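Local structure of cellulosomal scaffoldin (3ZUC) at residues A[6-11]-A[147-152]; A[42-47]-A[86-91]. The protein probably binds crystalline cellulose through this family 3b carbohydrate-binding module, one calcium-binding domain of a much longer cellulosomal scaffoldin. All blocks are in the same frame, centred on the assembly; numbering follows the deposited sequence. Where two conformers were deposited one is given.

Interaction 1: A[6-11]-A[147-152]; sequences LKVEFF and LIWGIE. With EDO (1,2-ethanediol), chain C.
Val8 packs against one face of the indole of Trp149. The CB of Val8 lies 3.5 Å from the centroid of the five-membered ring, only 2° off the ring normal, a CH-pi contact made squarely over the face. Its CG2 branch reaches the same face nearer the root of the indole, 3.6 Å from Trp149 CG. With CG swung anti to the backbone N (chi1 176°), Trp149 lays its indole across strand 6-11, the six-membered ring passing over the backbone of Leu6 to Val8. There Trp149 CZ2 comes within 3.1 Å of Val8 O, while CE3 and CZ3 lie close to Leu6 O and the CA of Lys7. The indole is held in rotation by its own N-H, since NE1 is hydrogen-bonded to the carbonyl O of Trp136. Val8 N, buried here, has no hydrogen-bond partner in the model.

A smaller apolar contact flanks the indole: the CD1 tip of Ile148 meets Leu6 at CB, 3.9 Å away, and at CD2. No hydrogen bond joins the two strands; the axes of these short strands approach to 7.4 Å and are inclined at 61°. Ile148 and Trp149 both face Ala141, a classic beta bulge, and both direct their CB atoms at strand 6-11. The arrangement is sheet-on-sheet packing at the edge of a beta sandwich, as in the CBM3 jelly roll.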
loop_
_atom_site.group_PDB
_atom_site.type_symbol
_atom_site.label_atom_id
_atom_site.label_comp_id
_atom_site.label_asym_id
_atom_site.label_seq_id
_atom_site.Cartn_x
_atom_site.Cartn_y
_atom_site.Cartn_z
ATOM N N LEU A 6 -12.689 5.161 -5.409
ATOM C CA LEU A 6 -11.772 4.052 -5.223
ATOM C C LEU A 6 -11.898 3.557 -3.783
ATOM O O LEU A 6 -11.510 4.256 -2.847
ATOM C CB LEU A 6 -10.329 4.487 -5.497
ATOM C CG LEU A 6 -9.368 3.307 -5.608
ATOM C CD1 LEU A 6 -9.604 2.582 -6.923
ATOM C CD2 LEU A 6 -7.931 3.768 -5.466
ATOM N N LYS A 7 -12.438 2.354 -3.624
ATOM C CA LYS A 7 -12.520 1.712 -2.327
ATOM C C LYS A 7 -11.252 0.880 -2.130
ATOM O O LYS A 7 -10.826 0.154 -3.038
ATOM C CB LYS A 7 -13.763 0.827 -2.279
ATOM C CG LYS A 7 -13.958 0.076 -0.980
ATOM C CD LYS A 7 -15.281 -0.655 -0.976
ATOM C CE LYS A 7 -15.082 -2.168 -0.901
ATOM N NZ LYS A 7 -16.357 -2.953 -0.932
ATOM N N VAL A 8 -10.679 0.962 -0.934
ATOM C CA VAL A 8 -9.423 0.318 -0.630
ATOM C C VAL A 8 -9.626 -0.673 0.501
ATOM O O VAL A 8 -10.106 -0.321 1.581
ATOM C CB VAL A 8 -8.346 1.362 -0.246
ATOM C CG1 VAL A 8 -7.025 0.668 0.019
ATOM C CG2 VAL A 8 -8.211 2.403 -1.344
ATOM N N GLU A 9 -9.293 -1.924 0.241
ATOM C CA GLU A 9 -9.277 -2.960 1.253
ATOM C C GLU A 9 -7.834 -3.466 1.388
ATOM O O GLU A 9 -7.019 -3.310 0.465
ATOM C CB GLU A 9 -10.187 -4.110 0.846
ATOM C CG GLU A 9 -11.644 -3.778 0.704
ATOM C CD GLU A 9 -12.329 -4.907 -0.028
ATOM O OE1 GLU A 9 -12.299 -4.920 -1.268
ATOM O OE2 GLU A 9 -12.821 -5.841 0.632
ATOM N N PHE A 10 -7.539 -4.119 2.506
ATOM C CA PHE A 10 -6.171 -4.424 2.827
ATOM C C PHE A 10 -6.090 -5.605 3.788
ATOM O O PHE A 10 -6.975 -5.771 4.634
ATOM C CB PHE A 10 -5.522 -3.198 3.512
ATOM C CG PHE A 10 -4.055 -3.389 3.807
ATOM C CD1 PHE A 10 -3.119 -3.228 2.804
ATOM C CD2 PHE A 10 -3.624 -3.795 5.055
ATOM C CE1 PHE A 10 -1.788 -3.488 3.028
ATOM C CE2 PHE A 10 -2.282 -4.038 5.279
ATOM C CZ PHE A 10 -1.389 -3.894 4.251
ATOM N N PHE A 11 -4.995 -6.367 3.712
ATOM C CA PHE A 11 -4.543 -7.196 4.825
ATOM C C PHE A 11 -3.064 -7.486 4.635
ATOM O O PHE A 11 -2.488 -7.226 3.576
ATOM C CB PHE A 11 -5.375 -8.481 5.032
ATOM C CG PHE A 11 -5.182 -9.584 4.007
ATOM C CD1 PHE A 11 -5.727 -9.495 2.743
ATOM C CD2 PHE A 11 -4.522 -10.744 4.351
ATOM C CE1 PHE A 11 -5.613 -10.528 1.826
ATOM C CE2 PHE A 11 -4.395 -11.790 3.441
ATOM C CZ PHE A 11 -4.947 -11.687 2.184
ATOM N N LEU A 147 -5.252 13.100 -1.476
ATOM C CA LEU A 147 -5.777 12.001 -0.668
ATOM C C LEU A 147 -7.216 11.685 -1.075
ATOM O O LEU A 147 -8.051 12.593 -1.157
ATOM C CB LEU A 147 -5.711 12.398 0.805
ATOM C CG LEU A 147 -6.173 11.371 1.831
ATOM C CD1 LEU A 147 -5.210 10.199 1.919
ATOM C CD2 LEU A 147 -6.356 12.020 3.193
ATOM N N ILE A 148 -7.505 10.388 -1.240
ATOM C CA ILE A 148 -8.846 9.915 -1.556
ATOM C C ILE A 148 -9.309 8.769 -0.648
ATOM O O ILE A 148 -10.466 8.358 -0.746
ATOM C CB ILE A 148 -9.005 9.500 -3.035
ATOM C CG1 ILE A 148 -8.137 8.283 -3.373
ATOM C CG2 ILE A 148 -8.740 10.684 -3.942
ATOM C CD1 ILE A 148 -8.361 7.720 -4.765
ATOM N N TRP A 149 -8.470 8.278 0.258
ATOM C CA TRP A 149 -8.862 7.177 1.130
ATOM C C TRP A 149 -7.983 7.178 2.352
ATOM O O TRP A 149 -6.748 7.242 2.225
ATOM C CB TRP A 149 -8.680 5.806 0.424
ATOM C CG TRP A 149 -8.997 4.668 1.343
ATOM C CD1 TRP A 149 -8.160 4.061 2.236
ATOM C CD2 TRP A 149 -10.283 4.049 1.518
ATOM N NE1 TRP A 149 -8.843 3.136 2.971
ATOM C CE2 TRP A 149 -10.145 3.089 2.538
ATOM C CE3 TRP A 149 -11.527 4.207 0.900
ATOM C CZ2 TRP A 149 -11.213 2.290 2.946
ATOM C CZ3 TRP A 149 -12.565 3.409 1.308
ATOM C CH2 TRP A 149 -12.404 2.466 2.318
ATOM N N GLY A 150 -8.587 7.030 3.522
ATOM C CA GLY A 150 -7.861 6.725 4.740
ATOM C C GLY A 150 -7.450 7.949 5.547
ATOM O O GLY A 150 -7.792 9.084 5.234
ATOM N N ILE A 151 -6.724 7.665 6.625
ATOM C CA ILE A 151 -6.298 8.663 7.591
ATOM C C ILE A 151 -4.770 8.664 7.618
ATOM O O ILE A 151 -4.132 7.663 7.962
ATOM C CB ILE A 151 -6.814 8.340 9.004
ATOM C CG1 ILE A 151 -8.343 8.204 9.031
ATOM C CG2 ILE A 151 -6.310 9.376 9.988
ATOM C CD1 ILE A 151 -8.844 7.608 10.358
ATOM N N GLU A 152 -4.168 9.787 7.242
ATOM C CA GLU A 152 -2.730 9.945 7.339
ATOM C C GLU A 152 -2.336 10.088 8.807
ATOM O O GLU A 152 -3.028 10.742 9.578
ATOM C CB GLU A 152 -2.266 11.166 6.551
ATOM C CG GLU A 152 -2.455 11.026 5.048
ATOM C CD GLU A 152 -1.995 12.222 4.245
ATOM O OE1 GLU A 152 -2.141 13.363 4.721
ATOM O OE2 GLU A 152 -1.519 12.008 3.107
HETATM C C1 EDO C . 2.216 12.195 3.435
HETATM O O1 EDO C . 1.342 11.630 2.463
HETATM C C2 EDO C . 2.401 11.233 4.591
HETATM O O2 EDO C . 1.137 10.934 5.195
#

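Interaction 2: A[42-47]-A[86-91]; sequences KLHYYF and YLEIAF. With EDO (1,2-ethanediol), chain C.
Leu43 pairs with Ile89 and Tyr45 with Leu87 as the hydrogen-bonded pairs of two antiparallel neighbours. Each pair exchanges two backbone bonds, Leu43 N to Ile89 O at 3.0 Å and Leu87 N to Tyr45 O at 2.9 Å among them. His44 with Glu88 and Tyr46 with Tyr86 are non-hydrogen-bonded pairs, next to which CA-H...O contacts fill in.

The polar side chains gather on the face of the sheet that carries His44, Tyr46, Tyr86 and Glu88. His44 NE2 donates to Glu88 OE1 over 2.7 Å, meeting the anti lone pair of that oxygen, with ring and carboxylate nearly coplanar (13°). On the other nitrogen, ND1 donates to Tyr46 OH at 2.8 Å in an almost straight bond, and both bonds lie close to the ring plane. Gripped at both nitrogens, the imidazole is fixed in rotation, and with both N-H groups donating it is probably protonated, helped by the carboxylate. Glu88 OE2 accepts from a water that also accepts from Lys42 NZ, bridging charges 4.4 Å apart. Tyr46 OH also bonds 1,2-ethanediol O2 at 2.6 Å.

Tyr86, its CG tucked between backbone N and carbonyl carbon (chi1 58°), stacks face to face on His44, with centroids 4.2 Å apart and planes at 29°. Tyr46 meets Tyr86 obliquely, its CD1 3.6 Å from Tyr86 CB.

The reverse face is largely apolar, the hydroxyl of Tyr45 being taken up by Asn12: Leu43 and Ile89 touch through their CB atoms, as do Tyr45 and Leu87, and both Leu43 and Ile89 pack on Phe26 of the other sheet. Phe47 contacts Asp123, a calcium ligand. This is an antiparallel strand pair of a beta sandwich, its polar-aromatic cluster consistent with the shallow groove of CBM3 modules.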
loop_
_atom_site.group_PDB
_atom_site.type_symbol
_atom_site.label_atom_id
_atom_site.label_comp_id
_atom_site.label_asym_id
_atom_site.label_seq_id
_atom_site.Cartn_x
_atom_site.Cartn_y
_atom_site.Cartn_z
ATOM N N LYS A 42 -1.811 6.440 -6.131
ATOM C CA LYS A 42 -0.725 6.037 -5.245
ATOM C C LYS A 42 -1.329 5.401 -3.997
ATOM O O LYS A 42 -2.478 5.701 -3.635
ATOM C CB LYS A 42 0.152 7.239 -4.837
ATOM C CG LYS A 42 0.709 8.040 -6.030
ATOM C CD LYS A 42 1.490 9.284 -5.640
ATOM C CE LYS A 42 2.047 9.988 -6.886
ATOM N NZ LYS A 42 2.536 11.360 -6.599
ATOM N N LEU A 43 -0.543 4.555 -3.336
ATOM C CA LEU A 43 -0.938 3.928 -2.079
ATOM C C LEU A 43 0.172 4.131 -1.063
ATOM O O LEU A 43 1.345 4.082 -1.428
ATOM C CB LEU A 43 -1.148 2.411 -2.254
ATOM C CG LEU A 43 -2.039 1.993 -3.417
ATOM C CD1 LEU A 43 -1.986 0.495 -3.624
ATOM C CD2 LEU A 43 -3.461 2.465 -3.205
ATOM N N HIS A 44 -0.178 4.328 0.210
ATOM C CA HIS A 44 0.811 4.383 1.285
ATOM C C HIS A 44 0.571 3.314 2.354
ATOM O O HIS A 44 -0.567 3.068 2.768
ATOM C CB HIS A 44 0.806 5.723 2.033
ATOM C CG HIS A 44 1.294 6.881 1.242
ATOM N ND1 HIS A 44 1.293 8.162 1.750
ATOM C CD2 HIS A 44 1.813 6.959 0.001
ATOM C CE1 HIS A 44 1.781 8.991 0.841
ATOM N NE2 HIS A 44 2.105 8.285 -0.231
ATOM N N TYR A 45 1.684 2.765 2.817
ATOM C CA TYR A 45 1.739 1.867 3.974
ATOM C C TYR A 45 2.736 2.469 4.969
ATOM O O TYR A 45 3.913 2.640 4.628
ATOM C CB TYR A 45 2.170 0.467 3.555
ATOM C CG TYR A 45 2.145 -0.546 4.675
ATOM C CD1 TYR A 45 3.240 -0.730 5.508
ATOM C CD2 TYR A 45 1.003 -1.305 4.922
ATOM C CE1 TYR A 45 3.204 -1.647 6.551
ATOM C CE2 TYR A 45 0.953 -2.217 5.959
ATOM C CZ TYR A 45 2.058 -2.396 6.768
ATOM O OH TYR A 45 1.965 -3.343 7.768
ATOM N N TYR A 46 2.269 2.796 6.169
ATOM C CA TYR A 46 3.038 3.507 7.188
ATOM C C TYR A 46 3.566 2.556 8.256
ATOM O O TYR A 46 2.846 1.669 8.733
ATOM C CB TYR A 46 2.132 4.543 7.867
ATOM C CG TYR A 46 1.623 5.616 6.943
ATOM C CD1 TYR A 46 2.387 6.750 6.697
ATOM C CD2 TYR A 46 0.400 5.507 6.296
ATOM C CE1 TYR A 46 1.967 7.748 5.849
ATOM C CE2 TYR A 46 -0.037 6.501 5.442
ATOM C CZ TYR A 46 0.741 7.623 5.211
ATOM O OH TYR A 46 0.271 8.610 4.366
ATOM N N PHE A 47 4.814 2.767 8.661
ATOM C CA PHE A 47 5.450 1.850 9.579
ATOM C C PHE A 47 6.605 2.530 10.308
ATOM O O PHE A 47 7.040 3.624 9.939
ATOM C CB PHE A 47 5.927 0.584 8.819
ATOM C CG PHE A 47 6.983 0.840 7.768
ATOM C CD1 PHE A 47 6.649 1.319 6.503
ATOM C CD2 PHE A 47 8.327 0.568 8.024
ATOM C CE1 PHE A 47 7.624 1.534 5.540
ATOM C CE2 PHE A 47 9.293 0.773 7.066
ATOM C CZ PHE A 47 8.948 1.254 5.815
ATOM N N TYR A 86 7.060 5.695 5.205
ATOM C CA TYR A 86 6.026 5.038 4.439
ATOM C C TYR A 86 6.579 4.478 3.146
ATOM O O TYR A 86 7.499 5.021 2.539
ATOM C CB TYR A 86 4.816 5.944 4.175
ATOM C CG TYR A 86 5.062 7.245 3.441
ATOM C CD1 TYR A 86 5.375 8.390 4.144
ATOM C CD2 TYR A 86 4.907 7.358 2.067
ATOM C CE1 TYR A 86 5.511 9.629 3.503
ATOM C CE2 TYR A 86 5.062 8.586 1.417
ATOM C CZ TYR A 86 5.359 9.716 2.144
ATOM O OH TYR A 86 5.481 10.948 1.510
ATOM N N LEU A 87 5.976 3.371 2.737
ATOM C CA LEU A 87 6.051 2.849 1.381
ATOM C C LEU A 87 5.028 3.587 0.541
ATOM O O LEU A 87 3.867 3.686 0.943
ATOM C CB LEU A 87 5.701 1.363 1.412
ATOM C CG LEU A 87 5.400 0.701 0.067
ATOM C CD1 LEU A 87 6.605 0.622 -0.831
ATOM C CD2 LEU A 87 4.770 -0.662 0.283
ATOM N N GLU A 88 5.438 4.066 -0.624
ATOM C CA GLU A 88 4.534 4.637 -1.609
ATOM C C GLU A 88 4.560 3.756 -2.856
ATOM O O GLU A 88 5.615 3.577 -3.475
ATOM C CB GLU A 88 4.933 6.072 -1.976
ATOM C CG GLU A 88 4.013 6.694 -3.008
ATOM C CD GLU A 88 4.234 8.187 -3.124
ATOM O OE1 GLU A 88 3.742 8.955 -2.275
ATOM O OE2 GLU A 88 4.935 8.603 -4.062
ATOM N N ILE A 89 3.404 3.191 -3.193
ATOM C CA ILE A 89 3.227 2.366 -4.375
ATOM C C ILE A 89 2.629 3.219 -5.482
ATOM O O ILE A 89 1.688 3.981 -5.246
ATOM C CB ILE A 89 2.315 1.168 -4.066
ATOM C CG1 ILE A 89 2.948 0.258 -3.019
ATOM C CG2 ILE A 89 1.982 0.394 -5.327
ATOM C CD1 ILE A 89 2.017 -0.794 -2.475
ATOM N N ALA A 90 3.181 3.067 -6.686
ATOM C CA ALA A 90 2.735 3.765 -7.883
ATOM C C ALA A 90 2.529 2.758 -9.021
ATOM O O ALA A 90 3.074 1.649 -9.020
ATOM C CB ALA A 90 3.771 4.793 -8.304
ATOM N N PHE A 91 1.738 3.190 -9.988
ATOM C CA PHE A 91 1.398 2.417 -11.181
ATOM C C PHE A 91 1.881 3.163 -12.423
ATOM O O PHE A 91 1.687 4.371 -12.533
ATOM C CB PHE A 91 -0.124 2.294 -11.322
ATOM C CG PHE A 91 -0.780 1.524 -10.212
ATOM C CD1 PHE A 91 -1.223 2.172 -9.076
ATOM C CD2 PHE A 91 -0.979 0.158 -10.317
ATOM C CE1 PHE A 91 -1.840 1.469 -8.067
ATOM C CE2 PHE A 91 -1.598 -0.548 -9.310
ATOM C CZ PHE A 91 -2.030 0.102 -8.189
HETATM C C1 EDO C . 2.216 12.195 3.435
HETATM O O1 EDO C . 1.342 11.630 2.463
HETATM C C2 EDO C . 2.401 11.233 4.591
HETATM O O2 EDO C . 1.137 10.934 5.195
HETATM O O HOH W 1 4.819 11.129 -4.902
#

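How the interactions relate
Interaction 2 is nested along the chain inside the loop that interaction 1 closes, and their centres lie 11 Å apart. Strands 42-47, 83-91 and 146-149 belong to one antiparallel sheet, in which strand 140-143 separates 42-47 from the edge strand 146-149; residues 6-11, part of strand 6-12, belong to the opposing sheet. Interaction 2 is therefore in-sheet pairing, while interaction 1 is packing between the two sheets, bringing the two ends of the module together. The contacts meet directly in the core, where Phe10 CZ lies 3.3 Å from Tyr45 CE2, and on the outer side, where Glu152 and Tyr46 share the bound 1,2-ethanediol. Both lie within one CBM3 module.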